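PDB 6F3H: exoribonuclease II, mitochondrial from Candida glabrata, which degrades RNA exonucleolytically from the 3' end in mitochondria, as the metal-dependent nuclease component of the mtEXO degradosome. Local coordinates for residues 62-67 against 636-641; 300-305 against 312-317; 665-670 against 767-772. The protein carries 1 engineered substitution. All blocks are in the same frame, centred on the assembly; numbering follows the deposited sequence.

Contact 1. Residues 62-67 against 636-641; sequences PRYTFA and NGLNLG
Y64 reaches across to N639 and L638 with the far end of its ring, and nearly all of the contact rests on that one side chain. It is much the largest contributor of buried surface; N639 and L638 add smaller, almost equal shares, and the total is a modest 96 Å². The phenol oxygen does the touching. Y64 OH comes within 3.5 Å of the backbone carbonyl N639 O, an approach that does not qualify as a hydrogen bond and is best read as a polar contact. The C–O bond of the phenol makes an angle of about 118° with the line to that carbonyl oxygen, which sits obliquely to the ring, neither clearly over it nor clearly at its rim.

L638 meets the phenol oxygen, Y64 OH, with its branched end. Its CD2 methyl is 4.1 Å from Y64 OH and CD1 is only slightly farther at 4.2 Å, so the leucine's two methyls meet that oxygen from one side, in loose van der Waals contact. What brings Y64 there is its first torsion: CG lies beside the backbone N and opposite the carbonyl carbon (chi1 -72°), which swings the ring off the strand and carries the hydroxyl toward the loop. L638 is turned the same way about its own first bond.

Strand 64-68 runs antiparallel between strands 50-54 and 73-76, with Y64 hydrogen-bonded through its backbone to A76 and its side chain resting on C52 and L34. The loop 636-641, for its part, links strand 632-634 to helix 642-657, whose N-cap is G641. The contact therefore joins the small N-terminal antiparallel sheet to the entrance of an RNB-domain helix.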
ATOM      1  N   PRO A  62     -15.806 -13.258  13.663  1.00 76.46           N
ATOM      2  CA  PRO A  62     -14.347 -13.177  13.733  1.00 73.12           C
ATOM      3  C   PRO A  62     -13.857 -11.897  14.386  1.00 71.41           C
ATOM      4  O   PRO A  62     -12.774 -11.408  14.046  1.00 67.53           O
ATOM      5  CB  PRO A  62     -13.933 -13.238  12.261  1.00 68.56           C
ATOM      6  CG  PRO A  62     -15.130 -12.671  11.521  1.00 70.95           C
ATOM      7  CD  PRO A  62     -16.312 -12.592  12.460  1.00 73.45           C
ATOM      8  N   ARG A  63     -14.619 -11.341  15.327  1.00 69.24           N
ATOM      9  CA  ARG A  63     -14.180 -10.111  15.957  1.00 67.05           C
ATOM     10  C   ARG A  63     -13.443 -10.358  17.257  1.00 72.84           C
ATOM     11  O   ARG A  63     -13.687 -11.324  17.986  1.00 80.00           O
ATOM     12  CB  ARG A  63     -15.322  -9.144  16.212  1.00 60.35           C
ATOM     13  CG  ARG A  63     -16.152  -8.934  15.017  1.00 61.82           C
ATOM     14  CD  ARG A  63     -17.415  -8.307  15.436  1.00 69.12           C
ATOM     15  NE  ARG A  63     -18.208  -9.231  16.216  1.00 75.69           N
ATOM     16  CZ  ARG A  63     -19.348  -8.890  16.797  1.00 76.93           C
ATOM     17  NH1 ARG A  63     -19.807  -7.638  16.698  1.00 68.64           N
ATOM     18  NH2 ARG A  63     -20.008  -9.798  17.497  1.00 79.94           N
ATOM     19  N   TYR A  64     -12.555  -9.428  17.547  1.00 66.45           N
ATOM     20  CA  TYR A  64     -11.838  -9.436  18.787  1.00 60.17           C
ATOM     21  C   TYR A  64     -12.683  -8.809  19.862  1.00 64.51           C
ATOM     22  O   TYR A  64     -13.522  -7.946  19.606  1.00 67.40           O
ATOM     23  CB  TYR A  64     -10.555  -8.655  18.642  1.00 59.02           C
ATOM     24  CG  TYR A  64      -9.539  -9.361  17.808  1.00 64.65           C
ATOM     25  CD1 TYR A  64      -9.646  -9.401  16.425  1.00 67.22           C
ATOM     26  CD2 TYR A  64      -8.466  -9.993  18.405  1.00 63.72           C
ATOM     27  CE1 TYR A  64      -8.697 -10.059  15.659  1.00 67.65           C
ATOM     28  CE2 TYR A  64      -7.524 -10.639  17.660  1.00 66.42           C
ATOM     29  CZ  TYR A  64      -7.630 -10.677  16.289  1.00 67.86           C
ATOM     30  OH  TYR A  64      -6.647 -11.343  15.578  1.00 65.81           O
ATOM     31  N   THR A  65     -12.401  -9.197  21.088  1.00 63.80           N
ATOM     32  CA  THR A  65     -13.075  -8.621  22.227  1.00 57.66           C
ATOM     33  C   THR A  65     -12.100  -7.693  22.904  1.00 51.38           C
ATOM     34  O   THR A  65     -10.973  -8.083  23.210  1.00 49.83           O
ATOM     35  CB  THR A  65     -13.525  -9.683  23.200  1.00 62.04           C
ATOM     36  OG1 THR A  65     -14.110 -10.768  22.467  1.00 70.01           O
ATOM     37  CG2 THR A  65     -14.508  -9.092  24.158  1.00 59.75           C
ATOM     38  N   PHE A  66     -12.518  -6.469  23.088  1.00 49.57           N
ATOM     39  CA  PHE A  66     -11.718  -5.491  23.783  1.00 53.72           C
ATOM     40  C   PHE A  66     -12.477  -5.047  25.013  1.00 65.40           C
ATOM     41  O   PHE A  66     -13.704  -5.043  25.023  1.00 74.51           O
ATOM     42  CB  PHE A  66     -11.438  -4.316  22.911  1.00 47.05           C
ATOM     43  CG  PHE A  66     -10.817  -4.675  21.646  1.00 48.71           C
ATOM     44  CD1 PHE A  66     -11.570  -5.175  20.605  1.00 51.55           C
ATOM     45  CD2 PHE A  66      -9.464  -4.510  21.482  1.00 50.88           C
ATOM     46  CE1 PHE A  66     -10.974  -5.493  19.411  1.00 52.85           C
ATOM     47  CE2 PHE A  66      -8.859  -4.824  20.307  1.00 50.69           C
ATOM     48  CZ  PHE A  66      -9.614  -5.318  19.263  1.00 52.60           C
ATOM     49  N   ALA A  67     -11.744  -4.654  26.042  1.00 65.99           N
ATOM     50  CA  ALA A  67     -12.348  -4.195  27.275  1.00 62.01           C
ATOM     51  C   ALA A  67     -11.998  -2.729  27.489  1.00 68.08           C
ATOM     52  O   ALA A  67     -10.843  -2.330  27.314  1.00 67.24           O
ATOM     53  CB  ALA A  67     -11.863  -5.048  28.438  1.00 55.89           C
ATOM     54  N   ASN A 636       3.033 -12.580   9.043  1.00 46.97           N
ATOM     55  CA  ASN A 636       2.929 -13.253  10.331  1.00 51.00           C
ATOM     56  C   ASN A 636       1.693 -14.102  10.439  1.00 54.23           C
ATOM     57  O   ASN A 636       1.735 -15.172  11.045  1.00 64.57           O
ATOM     58  CB  ASN A 636       2.864 -12.262  11.488  1.00 64.02           C
ATOM     59  CG  ASN A 636       4.162 -11.579  11.752  1.00 68.39           C
ATOM     60  OD1 ASN A 636       5.191 -11.940  11.193  1.00 69.85           O
ATOM     61  ND2 ASN A 636       4.125 -10.567  12.617  1.00 71.12           N
ATOM     62  N   GLY A 637       0.579 -13.602   9.969  1.00 51.65           N
ATOM     63  CA  GLY A 637      -0.654 -14.279  10.240  1.00 54.86           C
ATOM     64  C   GLY A 637      -1.229 -13.717  11.511  1.00 60.45           C
ATOM     65  O   GLY A 637      -0.724 -12.750  12.092  1.00 61.86           O
ATOM     66  N   LEU A 638      -2.295 -14.356  11.965  1.00 61.84           N
ATOM     67  CA  LEU A 638      -3.029 -13.887  13.126  1.00 65.60           C
ATOM     68  C   LEU A 638      -2.956 -14.864  14.295  1.00 73.23           C
ATOM     69  O   LEU A 638      -2.759 -16.072  14.127  1.00 73.67           O
ATOM     70  CB  LEU A 638      -4.496 -13.626  12.775  1.00 63.82           C
ATOM     71  CG  LEU A 638      -4.810 -12.529  11.761  1.00 58.74           C
ATOM     72  CD1 LEU A 638      -6.294 -12.405  11.538  1.00 54.87           C
ATOM     73  CD2 LEU A 638      -4.286 -11.214  12.267  1.00 58.85           C
ATOM     74  N   ASN A 639      -3.097 -14.313  15.494  1.00 78.33           N
ATOM     75  CA  ASN A 639      -3.355 -15.123  16.670  1.00 82.20           C
ATOM     76  C   ASN A 639      -4.840 -15.468  16.654  1.00 88.50           C
ATOM     77  O   ASN A 639      -5.681 -14.565  16.709  1.00 87.06           O
ATOM     78  CB  ASN A 639      -2.982 -14.344  17.928  1.00 77.45           C
ATOM     79  CG  ASN A 639      -1.505 -14.002  17.981  1.00 72.55           C
ATOM     80  OD1 ASN A 639      -1.123 -12.838  17.858  1.00 69.43           O
ATOM     81  ND2 ASN A 639      -0.666 -15.015  18.155  1.00 71.76           N
ATOM     82  N   LEU A 640      -5.173 -16.758  16.562  1.00 94.11           N
ATOM     83  CA  LEU A 640      -6.558 -17.178  16.360  1.00 95.94           C
ATOM     84  C   LEU A 640      -7.058 -18.130  17.441  1.00 98.82           C
ATOM     85  O   LEU A 640      -6.287 -18.890  18.037  1.00100.40           O
ATOM     86  CB  LEU A 640      -6.737 -17.859  15.005  1.00 90.89           C
ATOM     87  CG  LEU A 640      -6.691 -16.911  13.823  1.00 88.92           C
ATOM     88  CD1 LEU A 640      -6.766 -17.709  12.557  1.00 93.11           C
ATOM     89  CD2 LEU A 640      -7.864 -15.957  13.913  1.00 85.81           C
ATOM     90  N   GLY A 641      -8.381 -18.111  17.653  1.00 97.11           N
ATOM     91  CA  GLY A 641      -8.984 -19.024  18.596  1.00 92.01           C
ATOM     92  C   GLY A 641      -8.894 -20.453  18.116  1.00 89.57           C
ATOM     93  O   GLY A 641      -8.749 -20.733  16.928  1.00 88.69           O
TER

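Contact 2. Residues 300-305 against 312-317; sequences NDYAAG and VLTTII
Y302 packs against T314 and I317 where two consecutive helices, 293-303 and 311-322, face each other across a short connecting loop, a helix-loop-helix arrangement. The first helix finishes in a Schellman motif: G305, with positive phi (87°), turns the chain out of the helix, and G305 N donates to Y302 O at 2.9 Å. The residue at the centre of the packing thus also takes part in terminating its helix.

The apolar part of the contact is between Y302 and I317. The CD1 methyl of I317 lies 3.6 Å from Y302 CD1 and 3.9 Å from Y302 CG, touching the root of the ring obliquely rather than its hydroxyl end. I317 gets its methyl that far through an extended side chain, with CD1 anti to CA (chi2 170°). Y302 in turn holds CG opposite its backbone N (chi1 -164°), which directs the ring across to the second helix. Both residues are buried, and they carry most of the 140 Å² covered here. Y302 also rests on C337 of helix 334-343, while I317 touches V332.

The polar component is weaker, since no hydrogen bond crosses between the segments. T314 stands roughly at right angles to the tyrosine side chain, and its hydroxyl is already engaged by N310 O, four residues back, just ahead of the helix. Its CG2 methyl lies 4.1 Å from Y302 OH, while T314 OG1 approaches the rim of the ring, near the ring plane, at 4.0 Å from Y302 CE1.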
ATOM      1  N   ASN A 300     -13.324  20.932  -4.599  1.00 40.53           N
ATOM      2  CA  ASN A 300     -12.303  20.031  -5.078  1.00 45.68           C
ATOM      3  C   ASN A 300     -11.589  19.358  -3.917  1.00 51.57           C
ATOM      4  O   ASN A 300     -11.507  18.127  -3.859  1.00 54.77           O
ATOM      5  CB  ASN A 300     -11.352  20.816  -5.958  1.00 49.75           C
ATOM      6  CG  ASN A 300     -10.305  19.963  -6.559  1.00 57.59           C
ATOM      7  OD1 ASN A 300     -10.592  18.988  -7.234  1.00 58.75           O
ATOM      8  ND2 ASN A 300      -9.060  20.329  -6.328  1.00 68.40           N
ATOM      9  N   ASP A 301     -11.090  20.145  -2.965  1.00 46.85           N
ATOM     10  CA  ASP A 301     -10.430  19.544  -1.820  1.00 44.27           C
ATOM     11  C   ASP A 301     -11.356  18.605  -1.056  1.00 44.88           C
ATOM     12  O   ASP A 301     -10.876  17.721  -0.350  1.00 51.41           O
ATOM     13  CB  ASP A 301      -9.875  20.639  -0.901  1.00 47.21           C
ATOM     14  CG  ASP A 301      -8.571  21.235  -1.424  1.00 50.07           C
ATOM     15  OD1 ASP A 301      -7.900  20.533  -2.194  1.00 53.42           O
ATOM     16  OD2 ASP A 301      -8.180  22.367  -1.058  1.00 49.01           O
ATOM     17  N   TYR A 302     -12.668  18.742  -1.193  1.00 42.65           N
ATOM     18  CA  TYR A 302     -13.532  17.781  -0.516  1.00 42.85           C
ATOM     19  C   TYR A 302     -13.647  16.476  -1.301  1.00 43.74           C
ATOM     20  O   TYR A 302     -13.419  15.401  -0.746  1.00 44.41           O
ATOM     21  CB  TYR A 302     -14.911  18.394  -0.268  1.00 46.42           C
ATOM     22  CG  TYR A 302     -15.737  17.645   0.756  1.00 49.93           C
ATOM     23  CD1 TYR A 302     -15.655  17.941   2.109  1.00 47.19           C
ATOM     24  CD2 TYR A 302     -16.589  16.626   0.368  1.00 56.77           C
ATOM     25  CE1 TYR A 302     -16.408  17.233   3.045  1.00 51.26           C
ATOM     26  CE2 TYR A 302     -17.343  15.918   1.289  1.00 57.01           C
ATOM     27  CZ  TYR A 302     -17.251  16.222   2.620  1.00 55.89           C
ATOM     28  OH  TYR A 302     -18.010  15.500   3.513  1.00 62.30           O
ATOM     29  N   ALA A 303     -13.966  16.555  -2.598  1.00 45.60           N
ATOM     30  CA  ALA A 303     -14.113  15.353  -3.425  1.00 40.04           C
ATOM     31  C   ALA A 303     -12.843  14.521  -3.450  1.00 46.00           C
ATOM     32  O   ALA A 303     -12.901  13.285  -3.499  1.00 50.42           O
ATOM     33  CB  ALA A 303     -14.499  15.733  -4.846  1.00 40.24           C
ATOM     34  N   ALA A 304     -11.687  15.181  -3.479  1.00 41.49           N
ATOM     35  CA  ALA A 304     -10.404  14.509  -3.482  1.00 39.73           C
ATOM     36  C   ALA A 304     -10.075  13.842  -2.161  1.00 54.70           C
ATOM     37  O   ALA A 304      -9.176  13.003  -2.124  1.00 62.84           O
ATOM     38  CB  ALA A 304      -9.331  15.514  -3.825  1.00 39.77           C
ATOM     39  N   GLY A 305     -10.789  14.165  -1.089  1.00 50.76           N
ATOM     40  CA  GLY A 305     -10.525  13.591   0.217  1.00 52.21           C
ATOM     41  C   GLY A 305      -9.491  14.309   1.050  1.00 56.30           C
ATOM     42  O   GLY A 305      -9.026  13.748   2.048  1.00 65.35           O
ATOM     43  N   VAL A 312     -15.869  22.217  10.322  1.00 42.19           N
ATOM     44  CA  VAL A 312     -16.329  23.529   9.914  1.00 40.71           C
ATOM     45  C   VAL A 312     -16.597  23.542   8.429  1.00 54.36           C
ATOM     46  O   VAL A 312     -17.669  23.950   7.966  1.00 55.32           O
ATOM     47  CB  VAL A 312     -15.272  24.577  10.267  1.00 44.16           C
ATOM     48  CG1 VAL A 312     -15.632  25.898   9.657  1.00 45.47           C
ATOM     49  CG2 VAL A 312     -15.130  24.666  11.743  1.00 40.89           C
ATOM     50  N   LEU A 313     -15.617  23.087   7.662  1.00 40.48           N
ATOM     51  CA  LEU A 313     -15.749  23.103   6.223  1.00 40.45           C
ATOM     52  C   LEU A 313     -16.900  22.236   5.776  1.00 60.44           C
ATOM     53  O   LEU A 313     -17.611  22.584   4.831  1.00 59.45           O
ATOM     54  CB  LEU A 313     -14.446  22.634   5.590  1.00 40.28           C
ATOM     55  CG  LEU A 313     -13.266  23.525   5.955  1.00 40.32           C
ATOM     56  CD1 LEU A 313     -12.000  22.980   5.436  1.00 40.17           C
ATOM     57  CD2 LEU A 313     -13.467  24.893   5.446  1.00 40.53           C
ATOM     58  N   THR A 314     -17.147  21.143   6.480  1.00 40.36           N
ATOM     59  CA  THR A 314     -18.297  20.334   6.122  1.00 40.40           C
ATOM     60  C   THR A 314     -19.583  21.102   6.367  1.00 50.30           C
ATOM     61  O   THR A 314     -20.526  21.037   5.572  1.00 50.45           O
ATOM     62  CB  THR A 314     -18.298  19.047   6.921  1.00 40.33           C
ATOM     63  OG1 THR A 314     -17.008  18.433   6.821  1.00 45.63           O
ATOM     64  CG2 THR A 314     -19.331  18.125   6.346  1.00 40.39           C
ATOM     65  N   THR A 315     -19.639  21.856   7.458  1.00 52.92           N
ATOM     66  CA  THR A 315     -20.839  22.634   7.718  1.00 50.44           C
ATOM     67  C   THR A 315     -21.018  23.702   6.659  1.00 44.33           C
ATOM     68  O   THR A 315     -22.114  23.881   6.127  1.00 45.27           O
ATOM     69  CB  THR A 315     -20.774  23.258   9.102  1.00 50.47           C
ATOM     70  OG1 THR A 315     -21.060  22.258  10.086  1.00 56.82           O
ATOM     71  CG2 THR A 315     -21.797  24.338   9.201  1.00 50.62           C
ATOM     72  N   ILE A 316     -19.949  24.431   6.358  1.00 40.98           N
ATOM     73  CA  ILE A 316     -19.981  25.388   5.262  1.00 41.07           C
ATOM     74  C   ILE A 316     -20.582  24.738   4.038  1.00 41.03           C
ATOM     75  O   ILE A 316     -21.513  25.257   3.420  1.00 53.89           O
ATOM     76  CB  ILE A 316     -18.568  25.900   4.963  1.00 47.44           C
ATOM     77  CG1 ILE A 316     -18.100  26.867   6.047  1.00 47.69           C
ATOM     78  CG2 ILE A 316     -18.582  26.622   3.663  1.00 41.72           C
ATOM     79  CD1 ILE A 316     -18.859  28.128   6.061  1.00 47.62           C
ATOM     80  N   ILE A 317     -20.090  23.557   3.700  1.00 40.85           N
ATOM     81  CA  ILE A 317     -20.550  22.886   2.494  1.00 40.83           C
ATOM     82  C   ILE A 317     -22.005  22.474   2.627  1.00 40.94           C
ATOM     83  O   ILE A 317     -22.761  22.523   1.659  1.00 50.84           O
ATOM     84  CB  ILE A 317     -19.633  21.690   2.207  1.00 50.09           C
ATOM     85  CG1 ILE A 317     -18.296  22.193   1.639  1.00 52.25           C
ATOM     86  CG2 ILE A 317     -20.328  20.707   1.339  1.00 50.32           C
ATOM     87  CD1 ILE A 317     -17.207  21.180   1.525  1.00 40.38           C
TER

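Contact 3. Residues 665-670 against 767-772; sequences DITKIS and DVIVTS
T667 and T771 mark the point where helix 663-670 comes nearest to the end of strand 765-770, their CA atoms 6.4 Å apart. The helical segment keeps regular backbone angles through T667, with I669 N hydrogen-bonded to D665 O. Opposite it the chain is extended through V770 and then leaves the strand at T771, whose psi falls to 5°; the helix therefore meets the strand just where it gives way to a loop.

On the helical side T667 supplies the contact. Its CG2 methyl touches two things: T771 CG2 at 3.7 Å, methyl against methyl, and the backbone oxygen V770 O, also at 3.7 Å. The first torsion (chi1 -43°) sets CG2 opposite the backbone N and puts OG1 on the other branch, where it lies 4.1 Å from I769 CG2. T771 is rotated differently: its hydroxyl sits between backbone N and carbonyl carbon, and its methyl is the group turned to the helix.

The strand belongs to the C-terminal five-stranded sheet, consistent with the S1 domain of RNase II-type enzymes, and T771 also packs on N780 and L782 of strand 778-782. At the end of the helical segment, the modelled atoms of S670, which lack the hydroxyl oxygen, pack on an adenine base of the bound RNA.

No hydrogen bond spans the two segments. T667 OG1 is satisfied by L663 O of its own helix, so this threonine meets the strand mainly through carbon. Such a joint of methyls and a backbone carbonyl rests on shape and van der Waals contact, without a directional bond between its halves.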
ATOM      1  N   ASP A 665     -15.296 -19.726  -0.333  1.00 82.46           N
ATOM      2  CA  ASP A 665     -14.529 -20.374   0.730  1.00 84.45           C
ATOM      3  C   ASP A 665     -13.539 -19.406   1.361  1.00 77.96           C
ATOM      4  O   ASP A 665     -13.269 -19.479   2.564  1.00 74.15           O
ATOM      5  CB  ASP A 665     -13.743 -21.569   0.168  1.00 94.02           C
ATOM      6  CG  ASP A 665     -14.619 -22.607  -0.542  1.00101.05           C
ATOM      7  OD1 ASP A 665     -15.742 -22.898  -0.070  1.00106.56           O
ATOM      8  OD2 ASP A 665     -14.160 -23.149  -1.581  1.00 99.46           O
ATOM      9  N   ILE A 666     -12.949 -18.529   0.544  1.00 78.70           N
ATOM     10  CA  ILE A 666     -11.989 -17.547   1.037  1.00 78.30           C
ATOM     11  C   ILE A 666     -12.678 -16.472   1.852  1.00 77.28           C
ATOM     12  O   ILE A 666     -12.086 -15.934   2.788  1.00 78.95           O
ATOM     13  CB  ILE A 666     -11.195 -16.931  -0.119  1.00 79.60           C
ATOM     14  N   THR A 667     -13.919 -16.117   1.505  1.00 70.60           N
ATOM     15  CA  THR A 667     -14.605 -15.085   2.264  1.00 60.60           C
ATOM     16  C   THR A 667     -14.670 -15.501   3.708  1.00 61.01           C
ATOM     17  O   THR A 667     -14.297 -14.748   4.613  1.00 66.70           O
ATOM     18  CB  THR A 667     -16.021 -14.888   1.744  1.00 60.52           C
ATOM     19  OG1 THR A 667     -16.026 -14.899   0.316  1.00 63.55           O
ATOM     20  CG2 THR A 667     -16.549 -13.572   2.203  1.00 59.78           C
ATOM     21  N   LYS A 668     -15.092 -16.734   3.926  1.00 60.64           N
ATOM     22  CA  LYS A 668     -15.112 -17.278   5.266  1.00 65.94           C
ATOM     23  C   LYS A 668     -13.701 -17.300   5.842  1.00 74.45           C
ATOM     24  O   LYS A 668     -13.493 -17.000   7.021  1.00 81.12           O
ATOM     25  CB  LYS A 668     -15.732 -18.658   5.182  1.00 62.47           C
ATOM     26  CG  LYS A 668     -16.924 -18.636   4.224  1.00 64.66           C
ATOM     27  CD  LYS A 668     -17.899 -19.757   4.497  1.00 73.25           C
ATOM     28  CE  LYS A 668     -18.054 -20.011   6.006  1.00 79.22           C
ATOM     29  NZ  LYS A 668     -18.875 -21.220   6.331  1.00 76.76           N
ATOM     30  N   ILE A 669     -12.707 -17.603   5.014  1.00 79.59           N
ATOM     31  CA  ILE A 669     -11.337 -17.617   5.514  1.00 88.55           C
ATOM     32  C   ILE A 669     -10.790 -16.199   5.639  1.00 97.49           C
ATOM     33  O   ILE A 669      -9.937 -15.940   6.498  1.00 99.71           O
ATOM     34  CB  ILE A 669     -10.430 -18.480   4.619  1.00 84.18           C
ATOM     35  N   SER A 670     -11.258 -15.271   4.787  1.00100.57           N
ATOM     36  CA  SER A 670     -10.704 -13.916   4.733  1.00 94.19           C
ATOM     37  C   SER A 670     -10.760 -13.231   6.077  1.00 93.35           C
ATOM     38  O   SER A 670      -9.913 -12.379   6.364  1.00 88.56           O
ATOM     39  CB  SER A 670     -11.453 -13.063   3.710  1.00 86.00           C
ATOM     40  N   ASP A 767     -26.364 -10.352  -7.873  1.00107.06           N
ATOM     41  CA  ASP A 767     -26.114 -11.340  -6.826  1.00105.90           C
ATOM     42  C   ASP A 767     -24.874 -10.961  -6.023  1.00105.29           C
ATOM     43  O   ASP A 767     -23.886 -10.477  -6.584  1.00107.18           O
ATOM     44  CB  ASP A 767     -25.945 -12.736  -7.445  1.00103.30           C
ATOM     45  N   VAL A 768     -24.907 -11.237  -4.705  1.00 99.70           N
ATOM     46  CA  VAL A 768     -23.863 -10.803  -3.775  1.00 89.13           C
ATOM     47  C   VAL A 768     -23.506 -11.892  -2.766  1.00 86.19           C
ATOM     48  O   VAL A 768     -24.263 -12.835  -2.532  1.00 91.75           O
ATOM     49  CB  VAL A 768     -24.279  -9.543  -2.992  1.00 82.12           C
ATOM     50  CG1 VAL A 768     -24.939  -8.538  -3.900  1.00 83.31           C
ATOM     51  CG2 VAL A 768     -25.185  -9.909  -1.833  1.00 76.67           C
ATOM     52  N   ILE A 769     -22.344 -11.725  -2.134  1.00 78.36           N
ATOM     53  CA  ILE A 769     -21.862 -12.622  -1.090  1.00 71.46           C
ATOM     54  C   ILE A 769     -21.637 -11.837   0.194  1.00 67.06           C
ATOM     55  O   ILE A 769     -20.930 -10.826   0.190  1.00 66.03           O
ATOM     56  CB  ILE A 769     -20.567 -13.341  -1.498  1.00 68.26           C
ATOM     57  CG1 ILE A 769     -20.793 -14.164  -2.761  1.00 70.69           C
ATOM     58  CG2 ILE A 769     -20.051 -14.203  -0.348  1.00 69.27           C
ATOM     59  CD1 ILE A 769     -19.630 -15.120  -3.081  1.00 76.87           C
ATOM     60  N   VAL A 770     -22.172 -12.347   1.295  1.00 64.89           N
ATOM     61  CA  VAL A 770     -22.107 -11.674   2.587  1.00 60.06           C
ATOM     62  C   VAL A 770     -20.707 -11.798   3.156  1.00 63.65           C
ATOM     63  O   VAL A 770     -20.096 -12.872   3.119  1.00 66.28           O
ATOM     64  CB  VAL A 770     -23.124 -12.290   3.553  1.00 59.48           C
ATOM     65  CG1 VAL A 770     -23.094 -11.548   4.876  1.00 60.39           C
ATOM     66  CG2 VAL A 770     -24.498 -12.312   2.920  1.00 59.04           C
ATOM     67  N   THR A 771     -20.191 -10.688   3.686  1.00 62.98           N
ATOM     68  CA  THR A 771     -18.818 -10.632   4.157  1.00 63.88           C
ATOM     69  C   THR A 771     -18.656 -10.106   5.573  1.00 71.52           C
ATOM     70  O   THR A 771     -17.514  -9.905   6.004  1.00 71.98           O
ATOM     71  CB  THR A 771     -17.962  -9.769   3.222  1.00 58.06           C
ATOM     72  OG1 THR A 771     -18.326  -8.387   3.358  1.00 51.72           O
ATOM     73  CG2 THR A 771     -18.160 -10.221   1.783  1.00 55.02           C
ATOM     74  N   SER A 772     -19.744  -9.839   6.296  1.00 75.17           N
ATOM     75  CA  SER A 772     -19.618  -9.331   7.654  1.00 73.84           C
ATOM     76  C   SER A 772     -20.811  -9.769   8.479  1.00 72.37           C
ATOM     77  O   SER A 772     -21.845 -10.188   7.948  1.00 66.97           O
ATOM     78  CB  SER A 772     -19.516  -7.803   7.698  1.00 76.43           C
ATOM     79  OG  SER A 772     -20.792  -7.204   7.540  1.00 78.07           O
TER

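How the contacts relate
Contacts 1 and 3 lie close on the same side of the chain's centre, 18 Å between centres and about 6 Å at their nearest atoms, whereas contact 2 is remote, about 36 and 34 Å from them between centres. Along the chain, contact 2 falls between the two halves of contact 1, and contact 3 follows both. Contact 1 joins the N-terminal sheet to the RNB region, and contact 3 joins that region to the C-terminal sheet. RNA lies near both, consistent with accessory RNA-binding domains set around the nuclease as in RNase II-type enzymes. Contact 2, in the helical region between the N-terminal sheet and the RNB range in sequence, is about 19 Å from RNA at its nearest atom.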